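Local coordinates for PpBBE-like 1 D396N (Physcomitrella patens subsp. patens, PDB 6EO5), which oxidises cellobiose as an FAD-dependent berberine bridge enzyme homolog of a moss, at residues C17-A23 and Q59-A63; T167-V173 and Y194-G199; A255-P261 and A361-L367. One frame throughout, in Å; residues are numbered along the deposited sequence.

Contact 1: residues C17-A23 and Q59-A63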
loop_
_atom_site.group_PDB
_atom_site.type_symbol
_atom_site.label_atom_id
_atom_site.label_comp_id
_atom_site.label_asym_id
_atom_site.label_seq_id
_atom_site.Cartn_x
_atom_site.Cartn_y
_atom_site.Cartn_z
ATOM N N CYS A 17 26.961 18.607 -9.751
ATOM C CA CYS A 17 27.254 17.253 -9.298
ATOM C C CYS A 17 26.424 16.225 -10.062
ATOM O O CYS A 17 26.970 15.286 -10.654
ATOM C CB CYS A 17 27.017 17.141 -7.795
ATOM S SG CYS A 17 27.679 15.609 -7.114
ATOM N N LEU A 18 25.096 16.392 -10.072
ATOM C CA LEU A 18 24.238 15.420 -10.751
ATOM C C LEU A 18 24.515 15.365 -12.249
ATOM O O LEU A 18 24.353 14.307 -12.871
ATOM C CB LEU A 18 22.761 15.744 -10.507
ATOM C CG LEU A 18 22.246 15.714 -9.066
ATOM C CD1 LEU A 18 20.928 16.457 -8.996
ATOM C CD2 LEU A 18 22.094 14.290 -8.565
ATOM N N ALA A 19 24.931 16.487 -12.844
ATOM C CA ALA A 19 25.221 16.499 -14.275
ATOM C C ALA A 19 26.322 15.509 -14.641
ATOM O O ALA A 19 26.336 14.996 -15.763
ATOM C CB ALA A 19 25.598 17.910 -14.724
ATOM N N LYS A 20 27.245 15.222 -13.712
ATOM C CA LYS A 20 28.279 14.221 -13.969
ATOM C C LYS A 20 27.668 12.861 -14.282
ATOM O O LYS A 20 28.161 12.137 -15.156
ATOM C CB LYS A 20 29.222 14.096 -12.768
ATOM C CG LYS A 20 29.928 15.380 -12.329
ATOM C CD LYS A 20 30.961 15.072 -11.240
ATOM C CE LYS A 20 31.498 16.337 -10.581
ATOM N NZ LYS A 20 32.093 17.273 -11.577
ATOM N N GLY A 21 26.594 12.495 -13.576
ATOM C CA GLY A 21 25.995 11.185 -13.766
ATOM C C GLY A 21 25.188 11.053 -15.037
ATOM O O GLY A 21 25.053 9.947 -15.573
ATOM N N GLY A 22 24.630 12.159 -15.526
ATOM C CA GLY A 22 23.947 12.186 -16.797
ATOM C C GLY A 22 22.469 11.871 -16.763
ATOM O O GLY A 22 21.835 11.854 -17.826
ATOM N N ALA A 23 21.892 11.619 -15.592
ATOM C CA ALA A 23 20.461 11.374 -15.544
ATOM C C ALA A 23 19.697 12.662 -15.837
ATOM O O ALA A 23 20.203 13.771 -15.647
ATOM C CB ALA A 23 20.059 10.820 -14.181
ATOM N N GLN A 59 23.542 5.837 -11.981
ATOM C CA GLN A 59 22.964 7.158 -11.757
ATOM C C GLN A 59 22.317 7.258 -10.379
ATOM O O GLN A 59 22.342 8.325 -9.748
ATOM C CB GLN A 59 21.959 7.474 -12.861
ATOM C CG GLN A 59 22.599 7.613 -14.220
ATOM C CD GLN A 59 21.593 7.914 -15.294
ATOM O OE1 GLN A 59 20.391 7.759 -15.089
ATOM N NE2 GLN A 59 22.072 8.358 -16.449
ATOM N N VAL A 60 21.730 6.157 -9.900
ATOM C CA VAL A 60 21.271 6.116 -8.517
ATOM C C VAL A 60 22.442 6.372 -7.581
ATOM O O VAL A 60 22.363 7.207 -6.673
ATOM C CB VAL A 60 20.580 4.775 -8.213
ATOM C CG1 VAL A 60 20.199 4.705 -6.741
ATOM C CG2 VAL A 60 19.348 4.606 -9.082
ATOM N N GLN A 61 23.560 5.675 -7.811
ATOM C CA GLN A 61 24.765 5.906 -7.020
ATOM C C GLN A 61 25.227 7.356 -7.106
ATOM O O GLN A 61 25.732 7.909 -6.117
ATOM C CB GLN A 61 25.868 4.960 -7.477
ATOM C CG GLN A 61 25.672 3.547 -6.973
ATOM C CD GLN A 61 26.497 2.532 -7.726
ATOM O OE1 GLN A 61 26.619 2.601 -8.957
ATOM N NE2 GLN A 61 27.064 1.568 -6.995
ATOM N N ASN A 62 25.049 7.992 -8.267
ATOM C CA ASN A 62 25.425 9.393 -8.401
ATOM C C ASN A 62 24.554 10.277 -7.524
ATOM O O ASN A 62 25.060 11.159 -6.819
ATOM C CB ASN A 62 25.315 9.836 -9.853
ATOM C CG ASN A 62 25.431 11.333 -10.001
ATOM O OD1 ASN A 62 24.435 12.052 -9.965
ATOM N ND2 ASN A 62 26.656 11.815 -10.152
ATOM N N ALA A 63 23.233 10.064 -7.568
ATOM C CA ALA A 63 22.325 10.865 -6.751
ATOM C C ALA A 63 22.630 10.704 -5.264
ATOM O O ALA A 63 22.648 11.689 -4.519
ATOM C CB ALA A 63 20.872 10.488 -7.055
#
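Asn62 is the knob of this helix-helix contact: its carboxamide enters a hole formed by Cys17, Leu18, Lys20 and Gly21. With CG anti to the backbone N (chi1 169°), the amide is carried toward helix 14-21. Asn62 OD1 packs against Leu18, 3.5 Å from both its CA and its CD2, while Asn62 ND2 lies near Cys17 O and Gly21 N, hydrogen-bonded to neither. Gly21 makes this fit possible, because a CB on its backbone would run into Asn62 CG. Beside the amide, Leu18 CD2 meets Ala63 CB at 4.3 Å and gives the interface a small apolar edge.

Gln59 serves the other end. Its extended chain carries NE2 to Gly21 O in a weak hydrogen bond of 3.5 Å, bent to 138° at the hydrogen. The methyl of Ala23 rests on the same amide, with Ala23 CB 3.5 Å from Gln59 CD. Gln59 OE1 accepts a hydrogen bond from the backbone N of Thr55, which helps fix the turn of the amide plane.

Farther out, the short axes run antiparallel, 171° apart and 8.9 Å at closest approach. Gly22, with positive phi, ends the first helix and swings Ala23 back onto the second. Leu18 and Ala63 both touch Leu95 on the sheet beneath, and a disulfide joins Cys17 to Cys66 on helix 57-70. The chemistry is that of two small helical surfaces meeting through amides: with a single weak hydrogen bond between these segments, shape and the neighbouring covalent link probably do most of the fastening.

Contact 2: residues T167-V173 and Y194-G199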
loop_
_atom_site.group_PDB
_atom_site.type_symbol
_atom_site.label_atom_id
_atom_site.label_comp_id
_atom_site.label_asym_id
_atom_site.label_seq_id
_atom_site.Cartn_x
_atom_site.Cartn_y
_atom_site.Cartn_z
ATOM N N THR A 167 4.484 -8.032 0.159
ATOM C CA THR A 167 5.745 -8.119 0.883
ATOM C C THR A 167 6.092 -9.571 1.189
ATOM O O THR A 167 7.267 -9.943 1.167
ATOM C CB THR A 167 5.686 -7.242 2.159
ATOM O OG1 THR A 167 6.975 -6.669 2.420
ATOM C CG2 THR A 167 5.218 -8.019 3.398
ATOM N N ASP A 168 5.085 -10.421 1.396
ATOM C CA ASP A 168 5.318 -11.836 1.647
ATOM C C ASP A 168 5.887 -12.565 0.438
ATOM O O ASP A 168 6.315 -13.720 0.573
ATOM C CB ASP A 168 4.011 -12.519 2.055
ATOM C CG ASP A 168 3.593 -12.207 3.479
ATOM O OD1 ASP A 168 4.485 -12.043 4.337
ATOM O OD2 ASP A 168 2.364 -12.150 3.733
ATOM N N ASN A 169 5.860 -11.948 -0.741
ATOM C CA ASN A 169 6.298 -12.591 -1.970
ATOM C C ASN A 169 7.579 -11.976 -2.512
ATOM O O ASN A 169 8.021 -12.341 -3.609
ATOM C CB ASN A 169 5.188 -12.533 -3.021
ATOM C CG ASN A 169 4.056 -13.483 -2.716
ATOM O OD1 ASN A 169 4.139 -14.664 -3.027
ATOM N ND2 ASN A 169 2.989 -12.975 -2.097
ATOM N N ILE A 170 8.161 -11.026 -1.784
ATOM C CA ILE A 170 9.504 -10.562 -2.090
ATOM C C ILE A 170 10.470 -11.700 -1.787
ATOM O O ILE A 170 10.608 -12.130 -0.636
ATOM C CB ILE A 170 9.848 -9.300 -1.289
ATOM C CG1 ILE A 170 8.937 -8.133 -1.690
ATOM C CG2 ILE A 170 11.318 -8.957 -1.453
ATOM C CD1 ILE A 170 9.138 -6.857 -0.855
ATOM N N LEU A 171 11.116 -12.221 -2.829
ATOM C CA LEU A 171 12.141 -13.240 -2.668
ATOM C C LEU A 171 13.531 -12.636 -2.556
ATOM O O LEU A 171 14.431 -13.277 -1.989
ATOM C CB LEU A 171 12.106 -14.221 -3.848
ATOM C CG LEU A 171 11.026 -15.299 -3.921
ATOM C CD1 LEU A 171 10.981 -15.866 -5.308
ATOM C CD2 LEU A 171 11.323 -16.407 -2.931
ATOM N N GLU A 172 13.708 -11.412 -3.057
ATOM C CA GLU A 172 14.997 -10.746 -3.095
ATOM C C GLU A 172 14.803 -9.314 -3.576
ATOM O O GLU A 172 13.931 -9.045 -4.405
ATOM C CB GLU A 172 15.963 -11.491 -4.020
ATOM C CG GLU A 172 17.357 -10.908 -4.075
ATOM C CD GLU A 172 18.174 -11.430 -5.245
ATOM O OE1 GLU A 172 18.707 -12.558 -5.143
ATOM O OE2 GLU A 172 18.276 -10.705 -6.269
ATOM N N VAL A 173 15.619 -8.400 -3.046
ATOM C CA VAL A 173 15.719 -7.038 -3.559
ATOM C C VAL A 173 17.179 -6.728 -3.848
ATOM O O VAL A 173 18.095 -7.365 -3.322
ATOM C CB VAL A 173 15.166 -5.962 -2.588
ATOM C CG1 VAL A 173 13.666 -6.061 -2.457
ATOM C CG2 VAL A 173 15.842 -6.069 -1.235
ATOM N N TYR A 194 17.134 -8.079 4.535
ATOM C CA TYR A 194 15.996 -8.742 3.915
ATOM C C TYR A 194 14.792 -8.743 4.852
ATOM O O TYR A 194 13.657 -8.544 4.414
ATOM C CB TYR A 194 16.394 -10.163 3.497
ATOM C CG TYR A 194 15.318 -10.962 2.785
ATOM C CD1 TYR A 194 14.738 -10.504 1.602
ATOM C CD2 TYR A 194 14.902 -12.193 3.288
ATOM C CE1 TYR A 194 13.757 -11.253 0.947
ATOM C CE2 TYR A 194 13.931 -12.948 2.643
ATOM C CZ TYR A 194 13.361 -12.472 1.482
ATOM O OH TYR A 194 12.393 -13.230 0.870
ATOM N N PHE A 195 15.025 -8.953 6.146
ATOM C CA PHE A 195 13.959 -8.816 7.139
ATOM C C PHE A 195 13.371 -7.405 7.136
ATOM O O PHE A 195 12.144 -7.226 7.134
ATOM C CB PHE A 195 14.517 -9.177 8.514
ATOM C CG PHE A 195 13.577 -8.950 9.644
ATOM C CD1 PHE A 195 13.468 -7.695 10.237
ATOM C CD2 PHE A 195 12.852 -10.000 10.170
ATOM C CE1 PHE A 195 12.622 -7.479 11.301
ATOM C CE2 PHE A 195 11.996 -9.794 11.244
ATOM C CZ PHE A 195 11.882 -8.530 11.806
ATOM N N ALA A 196 14.234 -6.389 7.125
ATOM C CA ALA A 196 13.763 -5.015 7.267
ATOM C C ALA A 196 12.890 -4.580 6.092
ATOM O O ALA A 196 11.896 -3.865 6.290
ATOM C CB ALA A 196 14.952 -4.066 7.423
ATOM N N ILE A 197 13.249 -4.966 4.861
ATOM C CA ILE A 197 12.570 -4.389 3.701
ATOM C C ILE A 197 11.193 -5.014 3.488
ATOM O O ILE A 197 10.363 -4.436 2.777
ATOM C CB ILE A 197 13.424 -4.490 2.417
ATOM C CG1 ILE A 197 13.635 -5.945 1.993
ATOM C CG2 ILE A 197 14.769 -3.788 2.569
ATOM C CD1 ILE A 197 12.595 -6.452 0.984
ATOM N N ARG A 198 10.926 -6.177 4.090
ATOM C CA ARG A 198 9.608 -6.808 4.049
ATOM C C ARG A 198 8.700 -6.217 5.133
ATOM O O ARG A 198 8.327 -6.870 6.110
ATOM C CB ARG A 198 9.746 -8.317 4.208
ATOM C CG ARG A 198 10.205 -9.031 2.954
ATOM C CD ARG A 198 11.363 -9.989 3.218
ATOM N NE ARG A 198 10.958 -11.347 3.581
ATOM C CZ ARG A 198 11.461 -12.028 4.609
ATOM N NH1 ARG A 198 12.395 -11.488 5.379
ATOM N NH2 ARG A 198 11.043 -13.260 4.856
ATOM N N GLY A 199 8.328 -4.950 4.938
ATOM C CA GLY A 199 7.484 -4.276 5.904
ATOM C C GLY A 199 7.954 -2.896 6.347
ATOM O O GLY A 199 7.134 -2.047 6.717
#
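Thr167, just ahead of strand 170-176, meets Arg198 where that strand of the FAD-binding region passes under a helix, a case of helix-on-sheet packing in the fold of the vanillyl alcohol oxidase family. Strand 170-173 and helix 194-199 cross at 115°, their axes 9.4 Å apart. Thr167 OG1 sits beside Arg198 CA, but its hydrogen bond goes to Ala151 O; the nearby Gly199 N has a poor angle for bonding. The backbone makes an inverse gamma turn centred on Arg198, whose CG lies 3.6 Å from Thr167 O.

Next comes Ile170, which contributes both backbone and side chain. Its carbonyl oxygen accepts a hydrogen bond from the hydroxyl of Tyr194, Ile170 O to Tyr194 OH 2.6 Å, the donor tilted 18° from the carbonyl plane. Its CG2, anti to the backbone N, is directed at the helix and touches Ile197 CD1 at 3.7 Å. Phe211 and Phe213 of strand 207-217 continue this apolar layer.

A classic beta bulge sets Leu171 and Glu172 together opposite Thr212. Their side chains start away from the helix, with Glu172 OE1 hydrogen-bonded to Asn186 ND2, yet Leu171 O remains 3.6 Å from Tyr194 CE1.

Val173 brings the apolar side back toward the helix. Ile197, its CG1 placed between the backbone N and the carbonyl carbon, reaches it tip to tip, Val173 CG1 to Ile197 CD1 being 3.6 Å.

Within the second segment, the Arg198 side chain folds back over Tyr194 and lies against its ring. Tyr194 CE2 stands 3.3 Å above the centre of the guanidinium plane, while Arg198 NH1 makes a weak but nearly straight bond, 170° at the hydrogen, to Tyr194 O.

Contact 3: residues A255-P261 and A361-L367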
loop_
_atom_site.group_PDB
_atom_site.type_symbol
_atom_site.label_atom_id
_atom_site.label_comp_id
_atom_site.label_asym_id
_atom_site.label_seq_id
_atom_site.Cartn_x
_atom_site.Cartn_y
_atom_site.Cartn_z
ATOM N N ALA A 255 -12.022 -10.194 0.619
ATOM C CA ALA A 255 -13.130 -9.257 0.567
ATOM C C ALA A 255 -12.789 -8.026 1.383
ATOM O O ALA A 255 -11.918 -8.049 2.253
ATOM C CB ALA A 255 -14.439 -9.870 1.088
ATOM N N ALA A 256 -13.501 -6.948 1.084
ATOM C CA ALA A 256 -13.379 -5.690 1.796
ATOM C C ALA A 256 -14.771 -5.116 1.965
ATOM O O ALA A 256 -15.610 -5.240 1.070
ATOM C CB ALA A 256 -12.485 -4.691 1.054
ATOM N N PHE A 257 -15.018 -4.507 3.114
ATOM C CA PHE A 257 -16.274 -3.825 3.373
ATOM C C PHE A 257 -16.078 -2.309 3.264
ATOM O O PHE A 257 -15.011 -1.774 3.588
ATOM C CB PHE A 257 -16.801 -4.221 4.756
ATOM C CG PHE A 257 -18.225 -3.832 5.006
ATOM C CD1 PHE A 257 -19.258 -4.716 4.722
ATOM C CD2 PHE A 257 -18.538 -2.587 5.557
ATOM C CE1 PHE A 257 -20.580 -4.364 4.965
ATOM C CE2 PHE A 257 -19.856 -2.236 5.808
ATOM C CZ PHE A 257 -20.877 -3.126 5.512
ATOM N N TYR A 258 -17.120 -1.618 2.798
ATOM C CA TYR A 258 -17.077 -0.178 2.596
ATOM C C TYR A 258 -18.294 0.470 3.246
ATOM O O TYR A 258 -19.347 -0.149 3.399
ATOM C CB TYR A 258 -17.009 0.171 1.096
ATOM C CG TYR A 258 -17.149 1.645 0.770
ATOM C CD1 TYR A 258 -18.410 2.254 0.718
ATOM C CD2 TYR A 258 -16.037 2.427 0.480
ATOM C CE1 TYR A 258 -18.556 3.600 0.430
ATOM C CE2 TYR A 258 -16.174 3.788 0.181
ATOM C CZ TYR A 258 -17.438 4.361 0.156
ATOM O OH TYR A 258 -17.602 5.696 -0.138
ATOM N N MET A 259 -18.142 1.738 3.607
ATOM C CA MET A 259 -19.129 2.468 4.386
ATOM C C MET A 259 -18.751 3.942 4.309
ATOM O O MET A 259 -17.564 4.263 4.300
ATOM C CB MET A 259 -19.114 1.953 5.830
ATOM C CG MET A 259 -20.044 2.599 6.799
ATOM S SD MET A 259 -19.786 1.928 8.462
ATOM C CE MET A 259 -20.100 0.194 8.190
ATOM N N ASP A 260 -19.738 4.828 4.218
ATOM C CA ASP A 260 -19.426 6.253 4.186
ATOM C C ASP A 260 -20.610 7.035 4.747
ATOM O O ASP A 260 -21.712 6.486 4.882
ATOM C CB ASP A 260 -19.025 6.710 2.767
ATOM C CG ASP A 260 -20.190 6.820 1.797
ATOM O OD1 ASP A 260 -21.310 7.217 2.192
ATOM O OD2 ASP A 260 -19.960 6.536 0.602
ATOM N N PRO A 261 -20.406 8.309 5.125
ATOM C CA PRO A 261 -21.446 9.039 5.884
ATOM C C PRO A 261 -22.691 9.386 5.086
ATOM O O PRO A 261 -23.691 9.789 5.692
ATOM C CB PRO A 261 -20.725 10.312 6.349
ATOM C CG PRO A 261 -19.263 9.987 6.233
ATOM C CD PRO A 261 -19.151 9.078 5.060
ATOM N N ALA A 361 -16.041 11.719 3.550
ATOM C CA ALA A 361 -15.082 10.739 4.049
ATOM C C ALA A 361 -15.498 9.344 3.580
ATOM O O ALA A 361 -16.615 9.139 3.093
ATOM C CB ALA A 361 -14.994 10.775 5.574
ATOM N N TYR A 362 -14.596 8.370 3.734
ATOM C CA TYR A 362 -14.963 6.980 3.488
ATOM C C TYR A 362 -14.122 6.048 4.356
ATOM O O TYR A 362 -13.114 6.448 4.945
ATOM C CB TYR A 362 -14.853 6.624 2.003
ATOM C CG TYR A 362 -13.481 6.769 1.401
ATOM C CD1 TYR A 362 -12.596 5.708 1.392
ATOM C CD2 TYR A 362 -13.087 7.951 0.801
ATOM C CE1 TYR A 362 -11.339 5.838 0.825
ATOM C CE2 TYR A 362 -11.839 8.090 0.232
ATOM C CZ TYR A 362 -10.962 7.036 0.247
ATOM O OH TYR A 362 -9.706 7.152 -0.330
ATOM N N PHE A 363 -14.572 4.790 4.442
ATOM C CA PHE A 363 -14.051 3.805 5.394
ATOM C C PHE A 363 -14.086 2.413 4.771
ATOM O O PHE A 363 -15.154 1.948 4.349
ATOM C CB PHE A 363 -14.863 3.848 6.691
ATOM C CG PHE A 363 -14.919 5.220 7.302
ATOM C CD1 PHE A 363 -15.874 6.146 6.883
ATOM C CD2 PHE A 363 -13.992 5.610 8.264
ATOM C CE1 PHE A 363 -15.906 7.434 7.419
ATOM C CE2 PHE A 363 -14.035 6.892 8.809
ATOM C CZ PHE A 363 -14.993 7.798 8.385
ATOM N N ILE A 364 -12.928 1.745 4.719
ATOM C CA ILE A 364 -12.753 0.486 4.000
ATOM C C ILE A 364 -12.091 -0.520 4.937
ATOM O O ILE A 364 -11.103 -0.194 5.602
ATOM C CB ILE A 364 -11.906 0.684 2.725
ATOM C CG1 ILE A 364 -12.556 1.706 1.798
ATOM C CG2 ILE A 364 -11.639 -0.643 1.981
ATOM C CD1 ILE A 364 -11.735 1.976 0.569
ATOM N N TYR A 365 -12.612 -1.754 4.960
ATOM C CA TYR A 365 -12.204 -2.779 5.922
ATOM C C TYR A 365 -11.676 -3.982 5.152
ATOM O O TYR A 365 -12.465 -4.753 4.597
ATOM C CB TYR A 365 -13.377 -3.184 6.816
ATOM C CG TYR A 365 -14.090 -2.028 7.501
ATOM C CD1 TYR A 365 -14.926 -1.175 6.788
ATOM C CD2 TYR A 365 -13.949 -1.806 8.868
ATOM C CE1 TYR A 365 -15.586 -0.122 7.417
ATOM C CE2 TYR A 365 -14.611 -0.757 9.503
ATOM C CZ TYR A 365 -15.427 0.082 8.771
ATOM O OH TYR A 365 -16.097 1.122 9.388
ATOM N N ASN A 366 -10.354 -4.150 5.109
ATOM C CA ASN A 366 -9.742 -5.280 4.409
ATOM C C ASN A 366 -9.724 -6.498 5.318
ATOM O O ASN A 366 -9.199 -6.429 6.431
ATOM C CB ASN A 366 -8.319 -4.951 3.976
ATOM C CG ASN A 366 -8.268 -3.893 2.920
ATOM O OD1 ASN A 366 -9.265 -3.624 2.256
ATOM N ND2 ASN A 366 -7.097 -3.284 2.746
ATOM N N LEU A 367 -10.261 -7.617 4.842
ATOM C CA LEU A 367 -10.369 -8.803 5.680
ATOM C C LEU A 367 -9.040 -9.552 5.714
ATOM O O LEU A 367 -8.444 -9.819 4.665
ATOM C CB LEU A 367 -11.483 -9.709 5.163
ATOM C CG LEU A 367 -11.667 -11.005 5.944
ATOM C CD1 LEU A 367 -12.337 -10.693 7.272
ATOM C CD2 LEU A 367 -12.465 -12.023 5.133
#
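Phe257 and Tyr365 form a hydrogen-bonded pair in the seven-stranded antiparallel sheet, consistent with the substrate domain of the vanillyl alcohol oxidase fold. Their side chains run alongside each other, with Tyr365 CD1 4.1 Å from Phe257 CD2 at the edge of the Phe257 ring. Tyr365 N reaches Phe257 O at 2.8 Å, in the carbonyl plane, and Phe257 N answers Tyr365 O. The Tyr365 ring turns its edge to that same Phe257 O. Met259 and Phe363 continue this face with weak paired backbone bonds, the Phe363 ring edge against Met259 O. Helices 345-355 and 405-420, with Phe239 and Phe242, cover this side.

The other face is looser: Tyr258, Ile364 and the neighbouring Tyr362 are partly exposed. The Tyr258 ring, stacked on Trp266, extends along the sheet: its CD2 meets Ile364 CG1 at 3.8 Å, and its CE2 meets Tyr362 CB at 3.6 Å. Its hydroxyl donates to the anti lone pair of Asp260, Tyr258 OH to Asp260 OD2 2.6 Å. A leucine in place of Tyr258 would probably leave Asp260 OD2 without this donor and open a gap beside Tyr362 CB.

The chemistry divides by face: apolar and aromatic packing joins one to the helices, while the other mixes Ala256 and Ile364 with the Tyr258-Asp260 hydrogen bond and brings the Asn366 side chain to about 5 Å from the bound FAD.

Overall arrangement
The three contacts follow one another along the chain and are spread across the molecule, contacts 1 and 3 on opposite sides of its centre. Contact 1 lies about 29 Å from the chain's centre, on the outer helices over the four-stranded mixed sheet. Contact 2, with its centre about 27 Å from that of contact 1, belongs to the antiparallel sheet of the FAD-binding part. Contact 3 sits about 28 Å from contact 2, centre to centre, in the seven-stranded antiparallel sheet, and about 44 Å from contact 1. No two touch. The FAD comes near contacts 2 and 3, consistent with a cofactor held between a binding domain and a second, probably substrate-facing, domain.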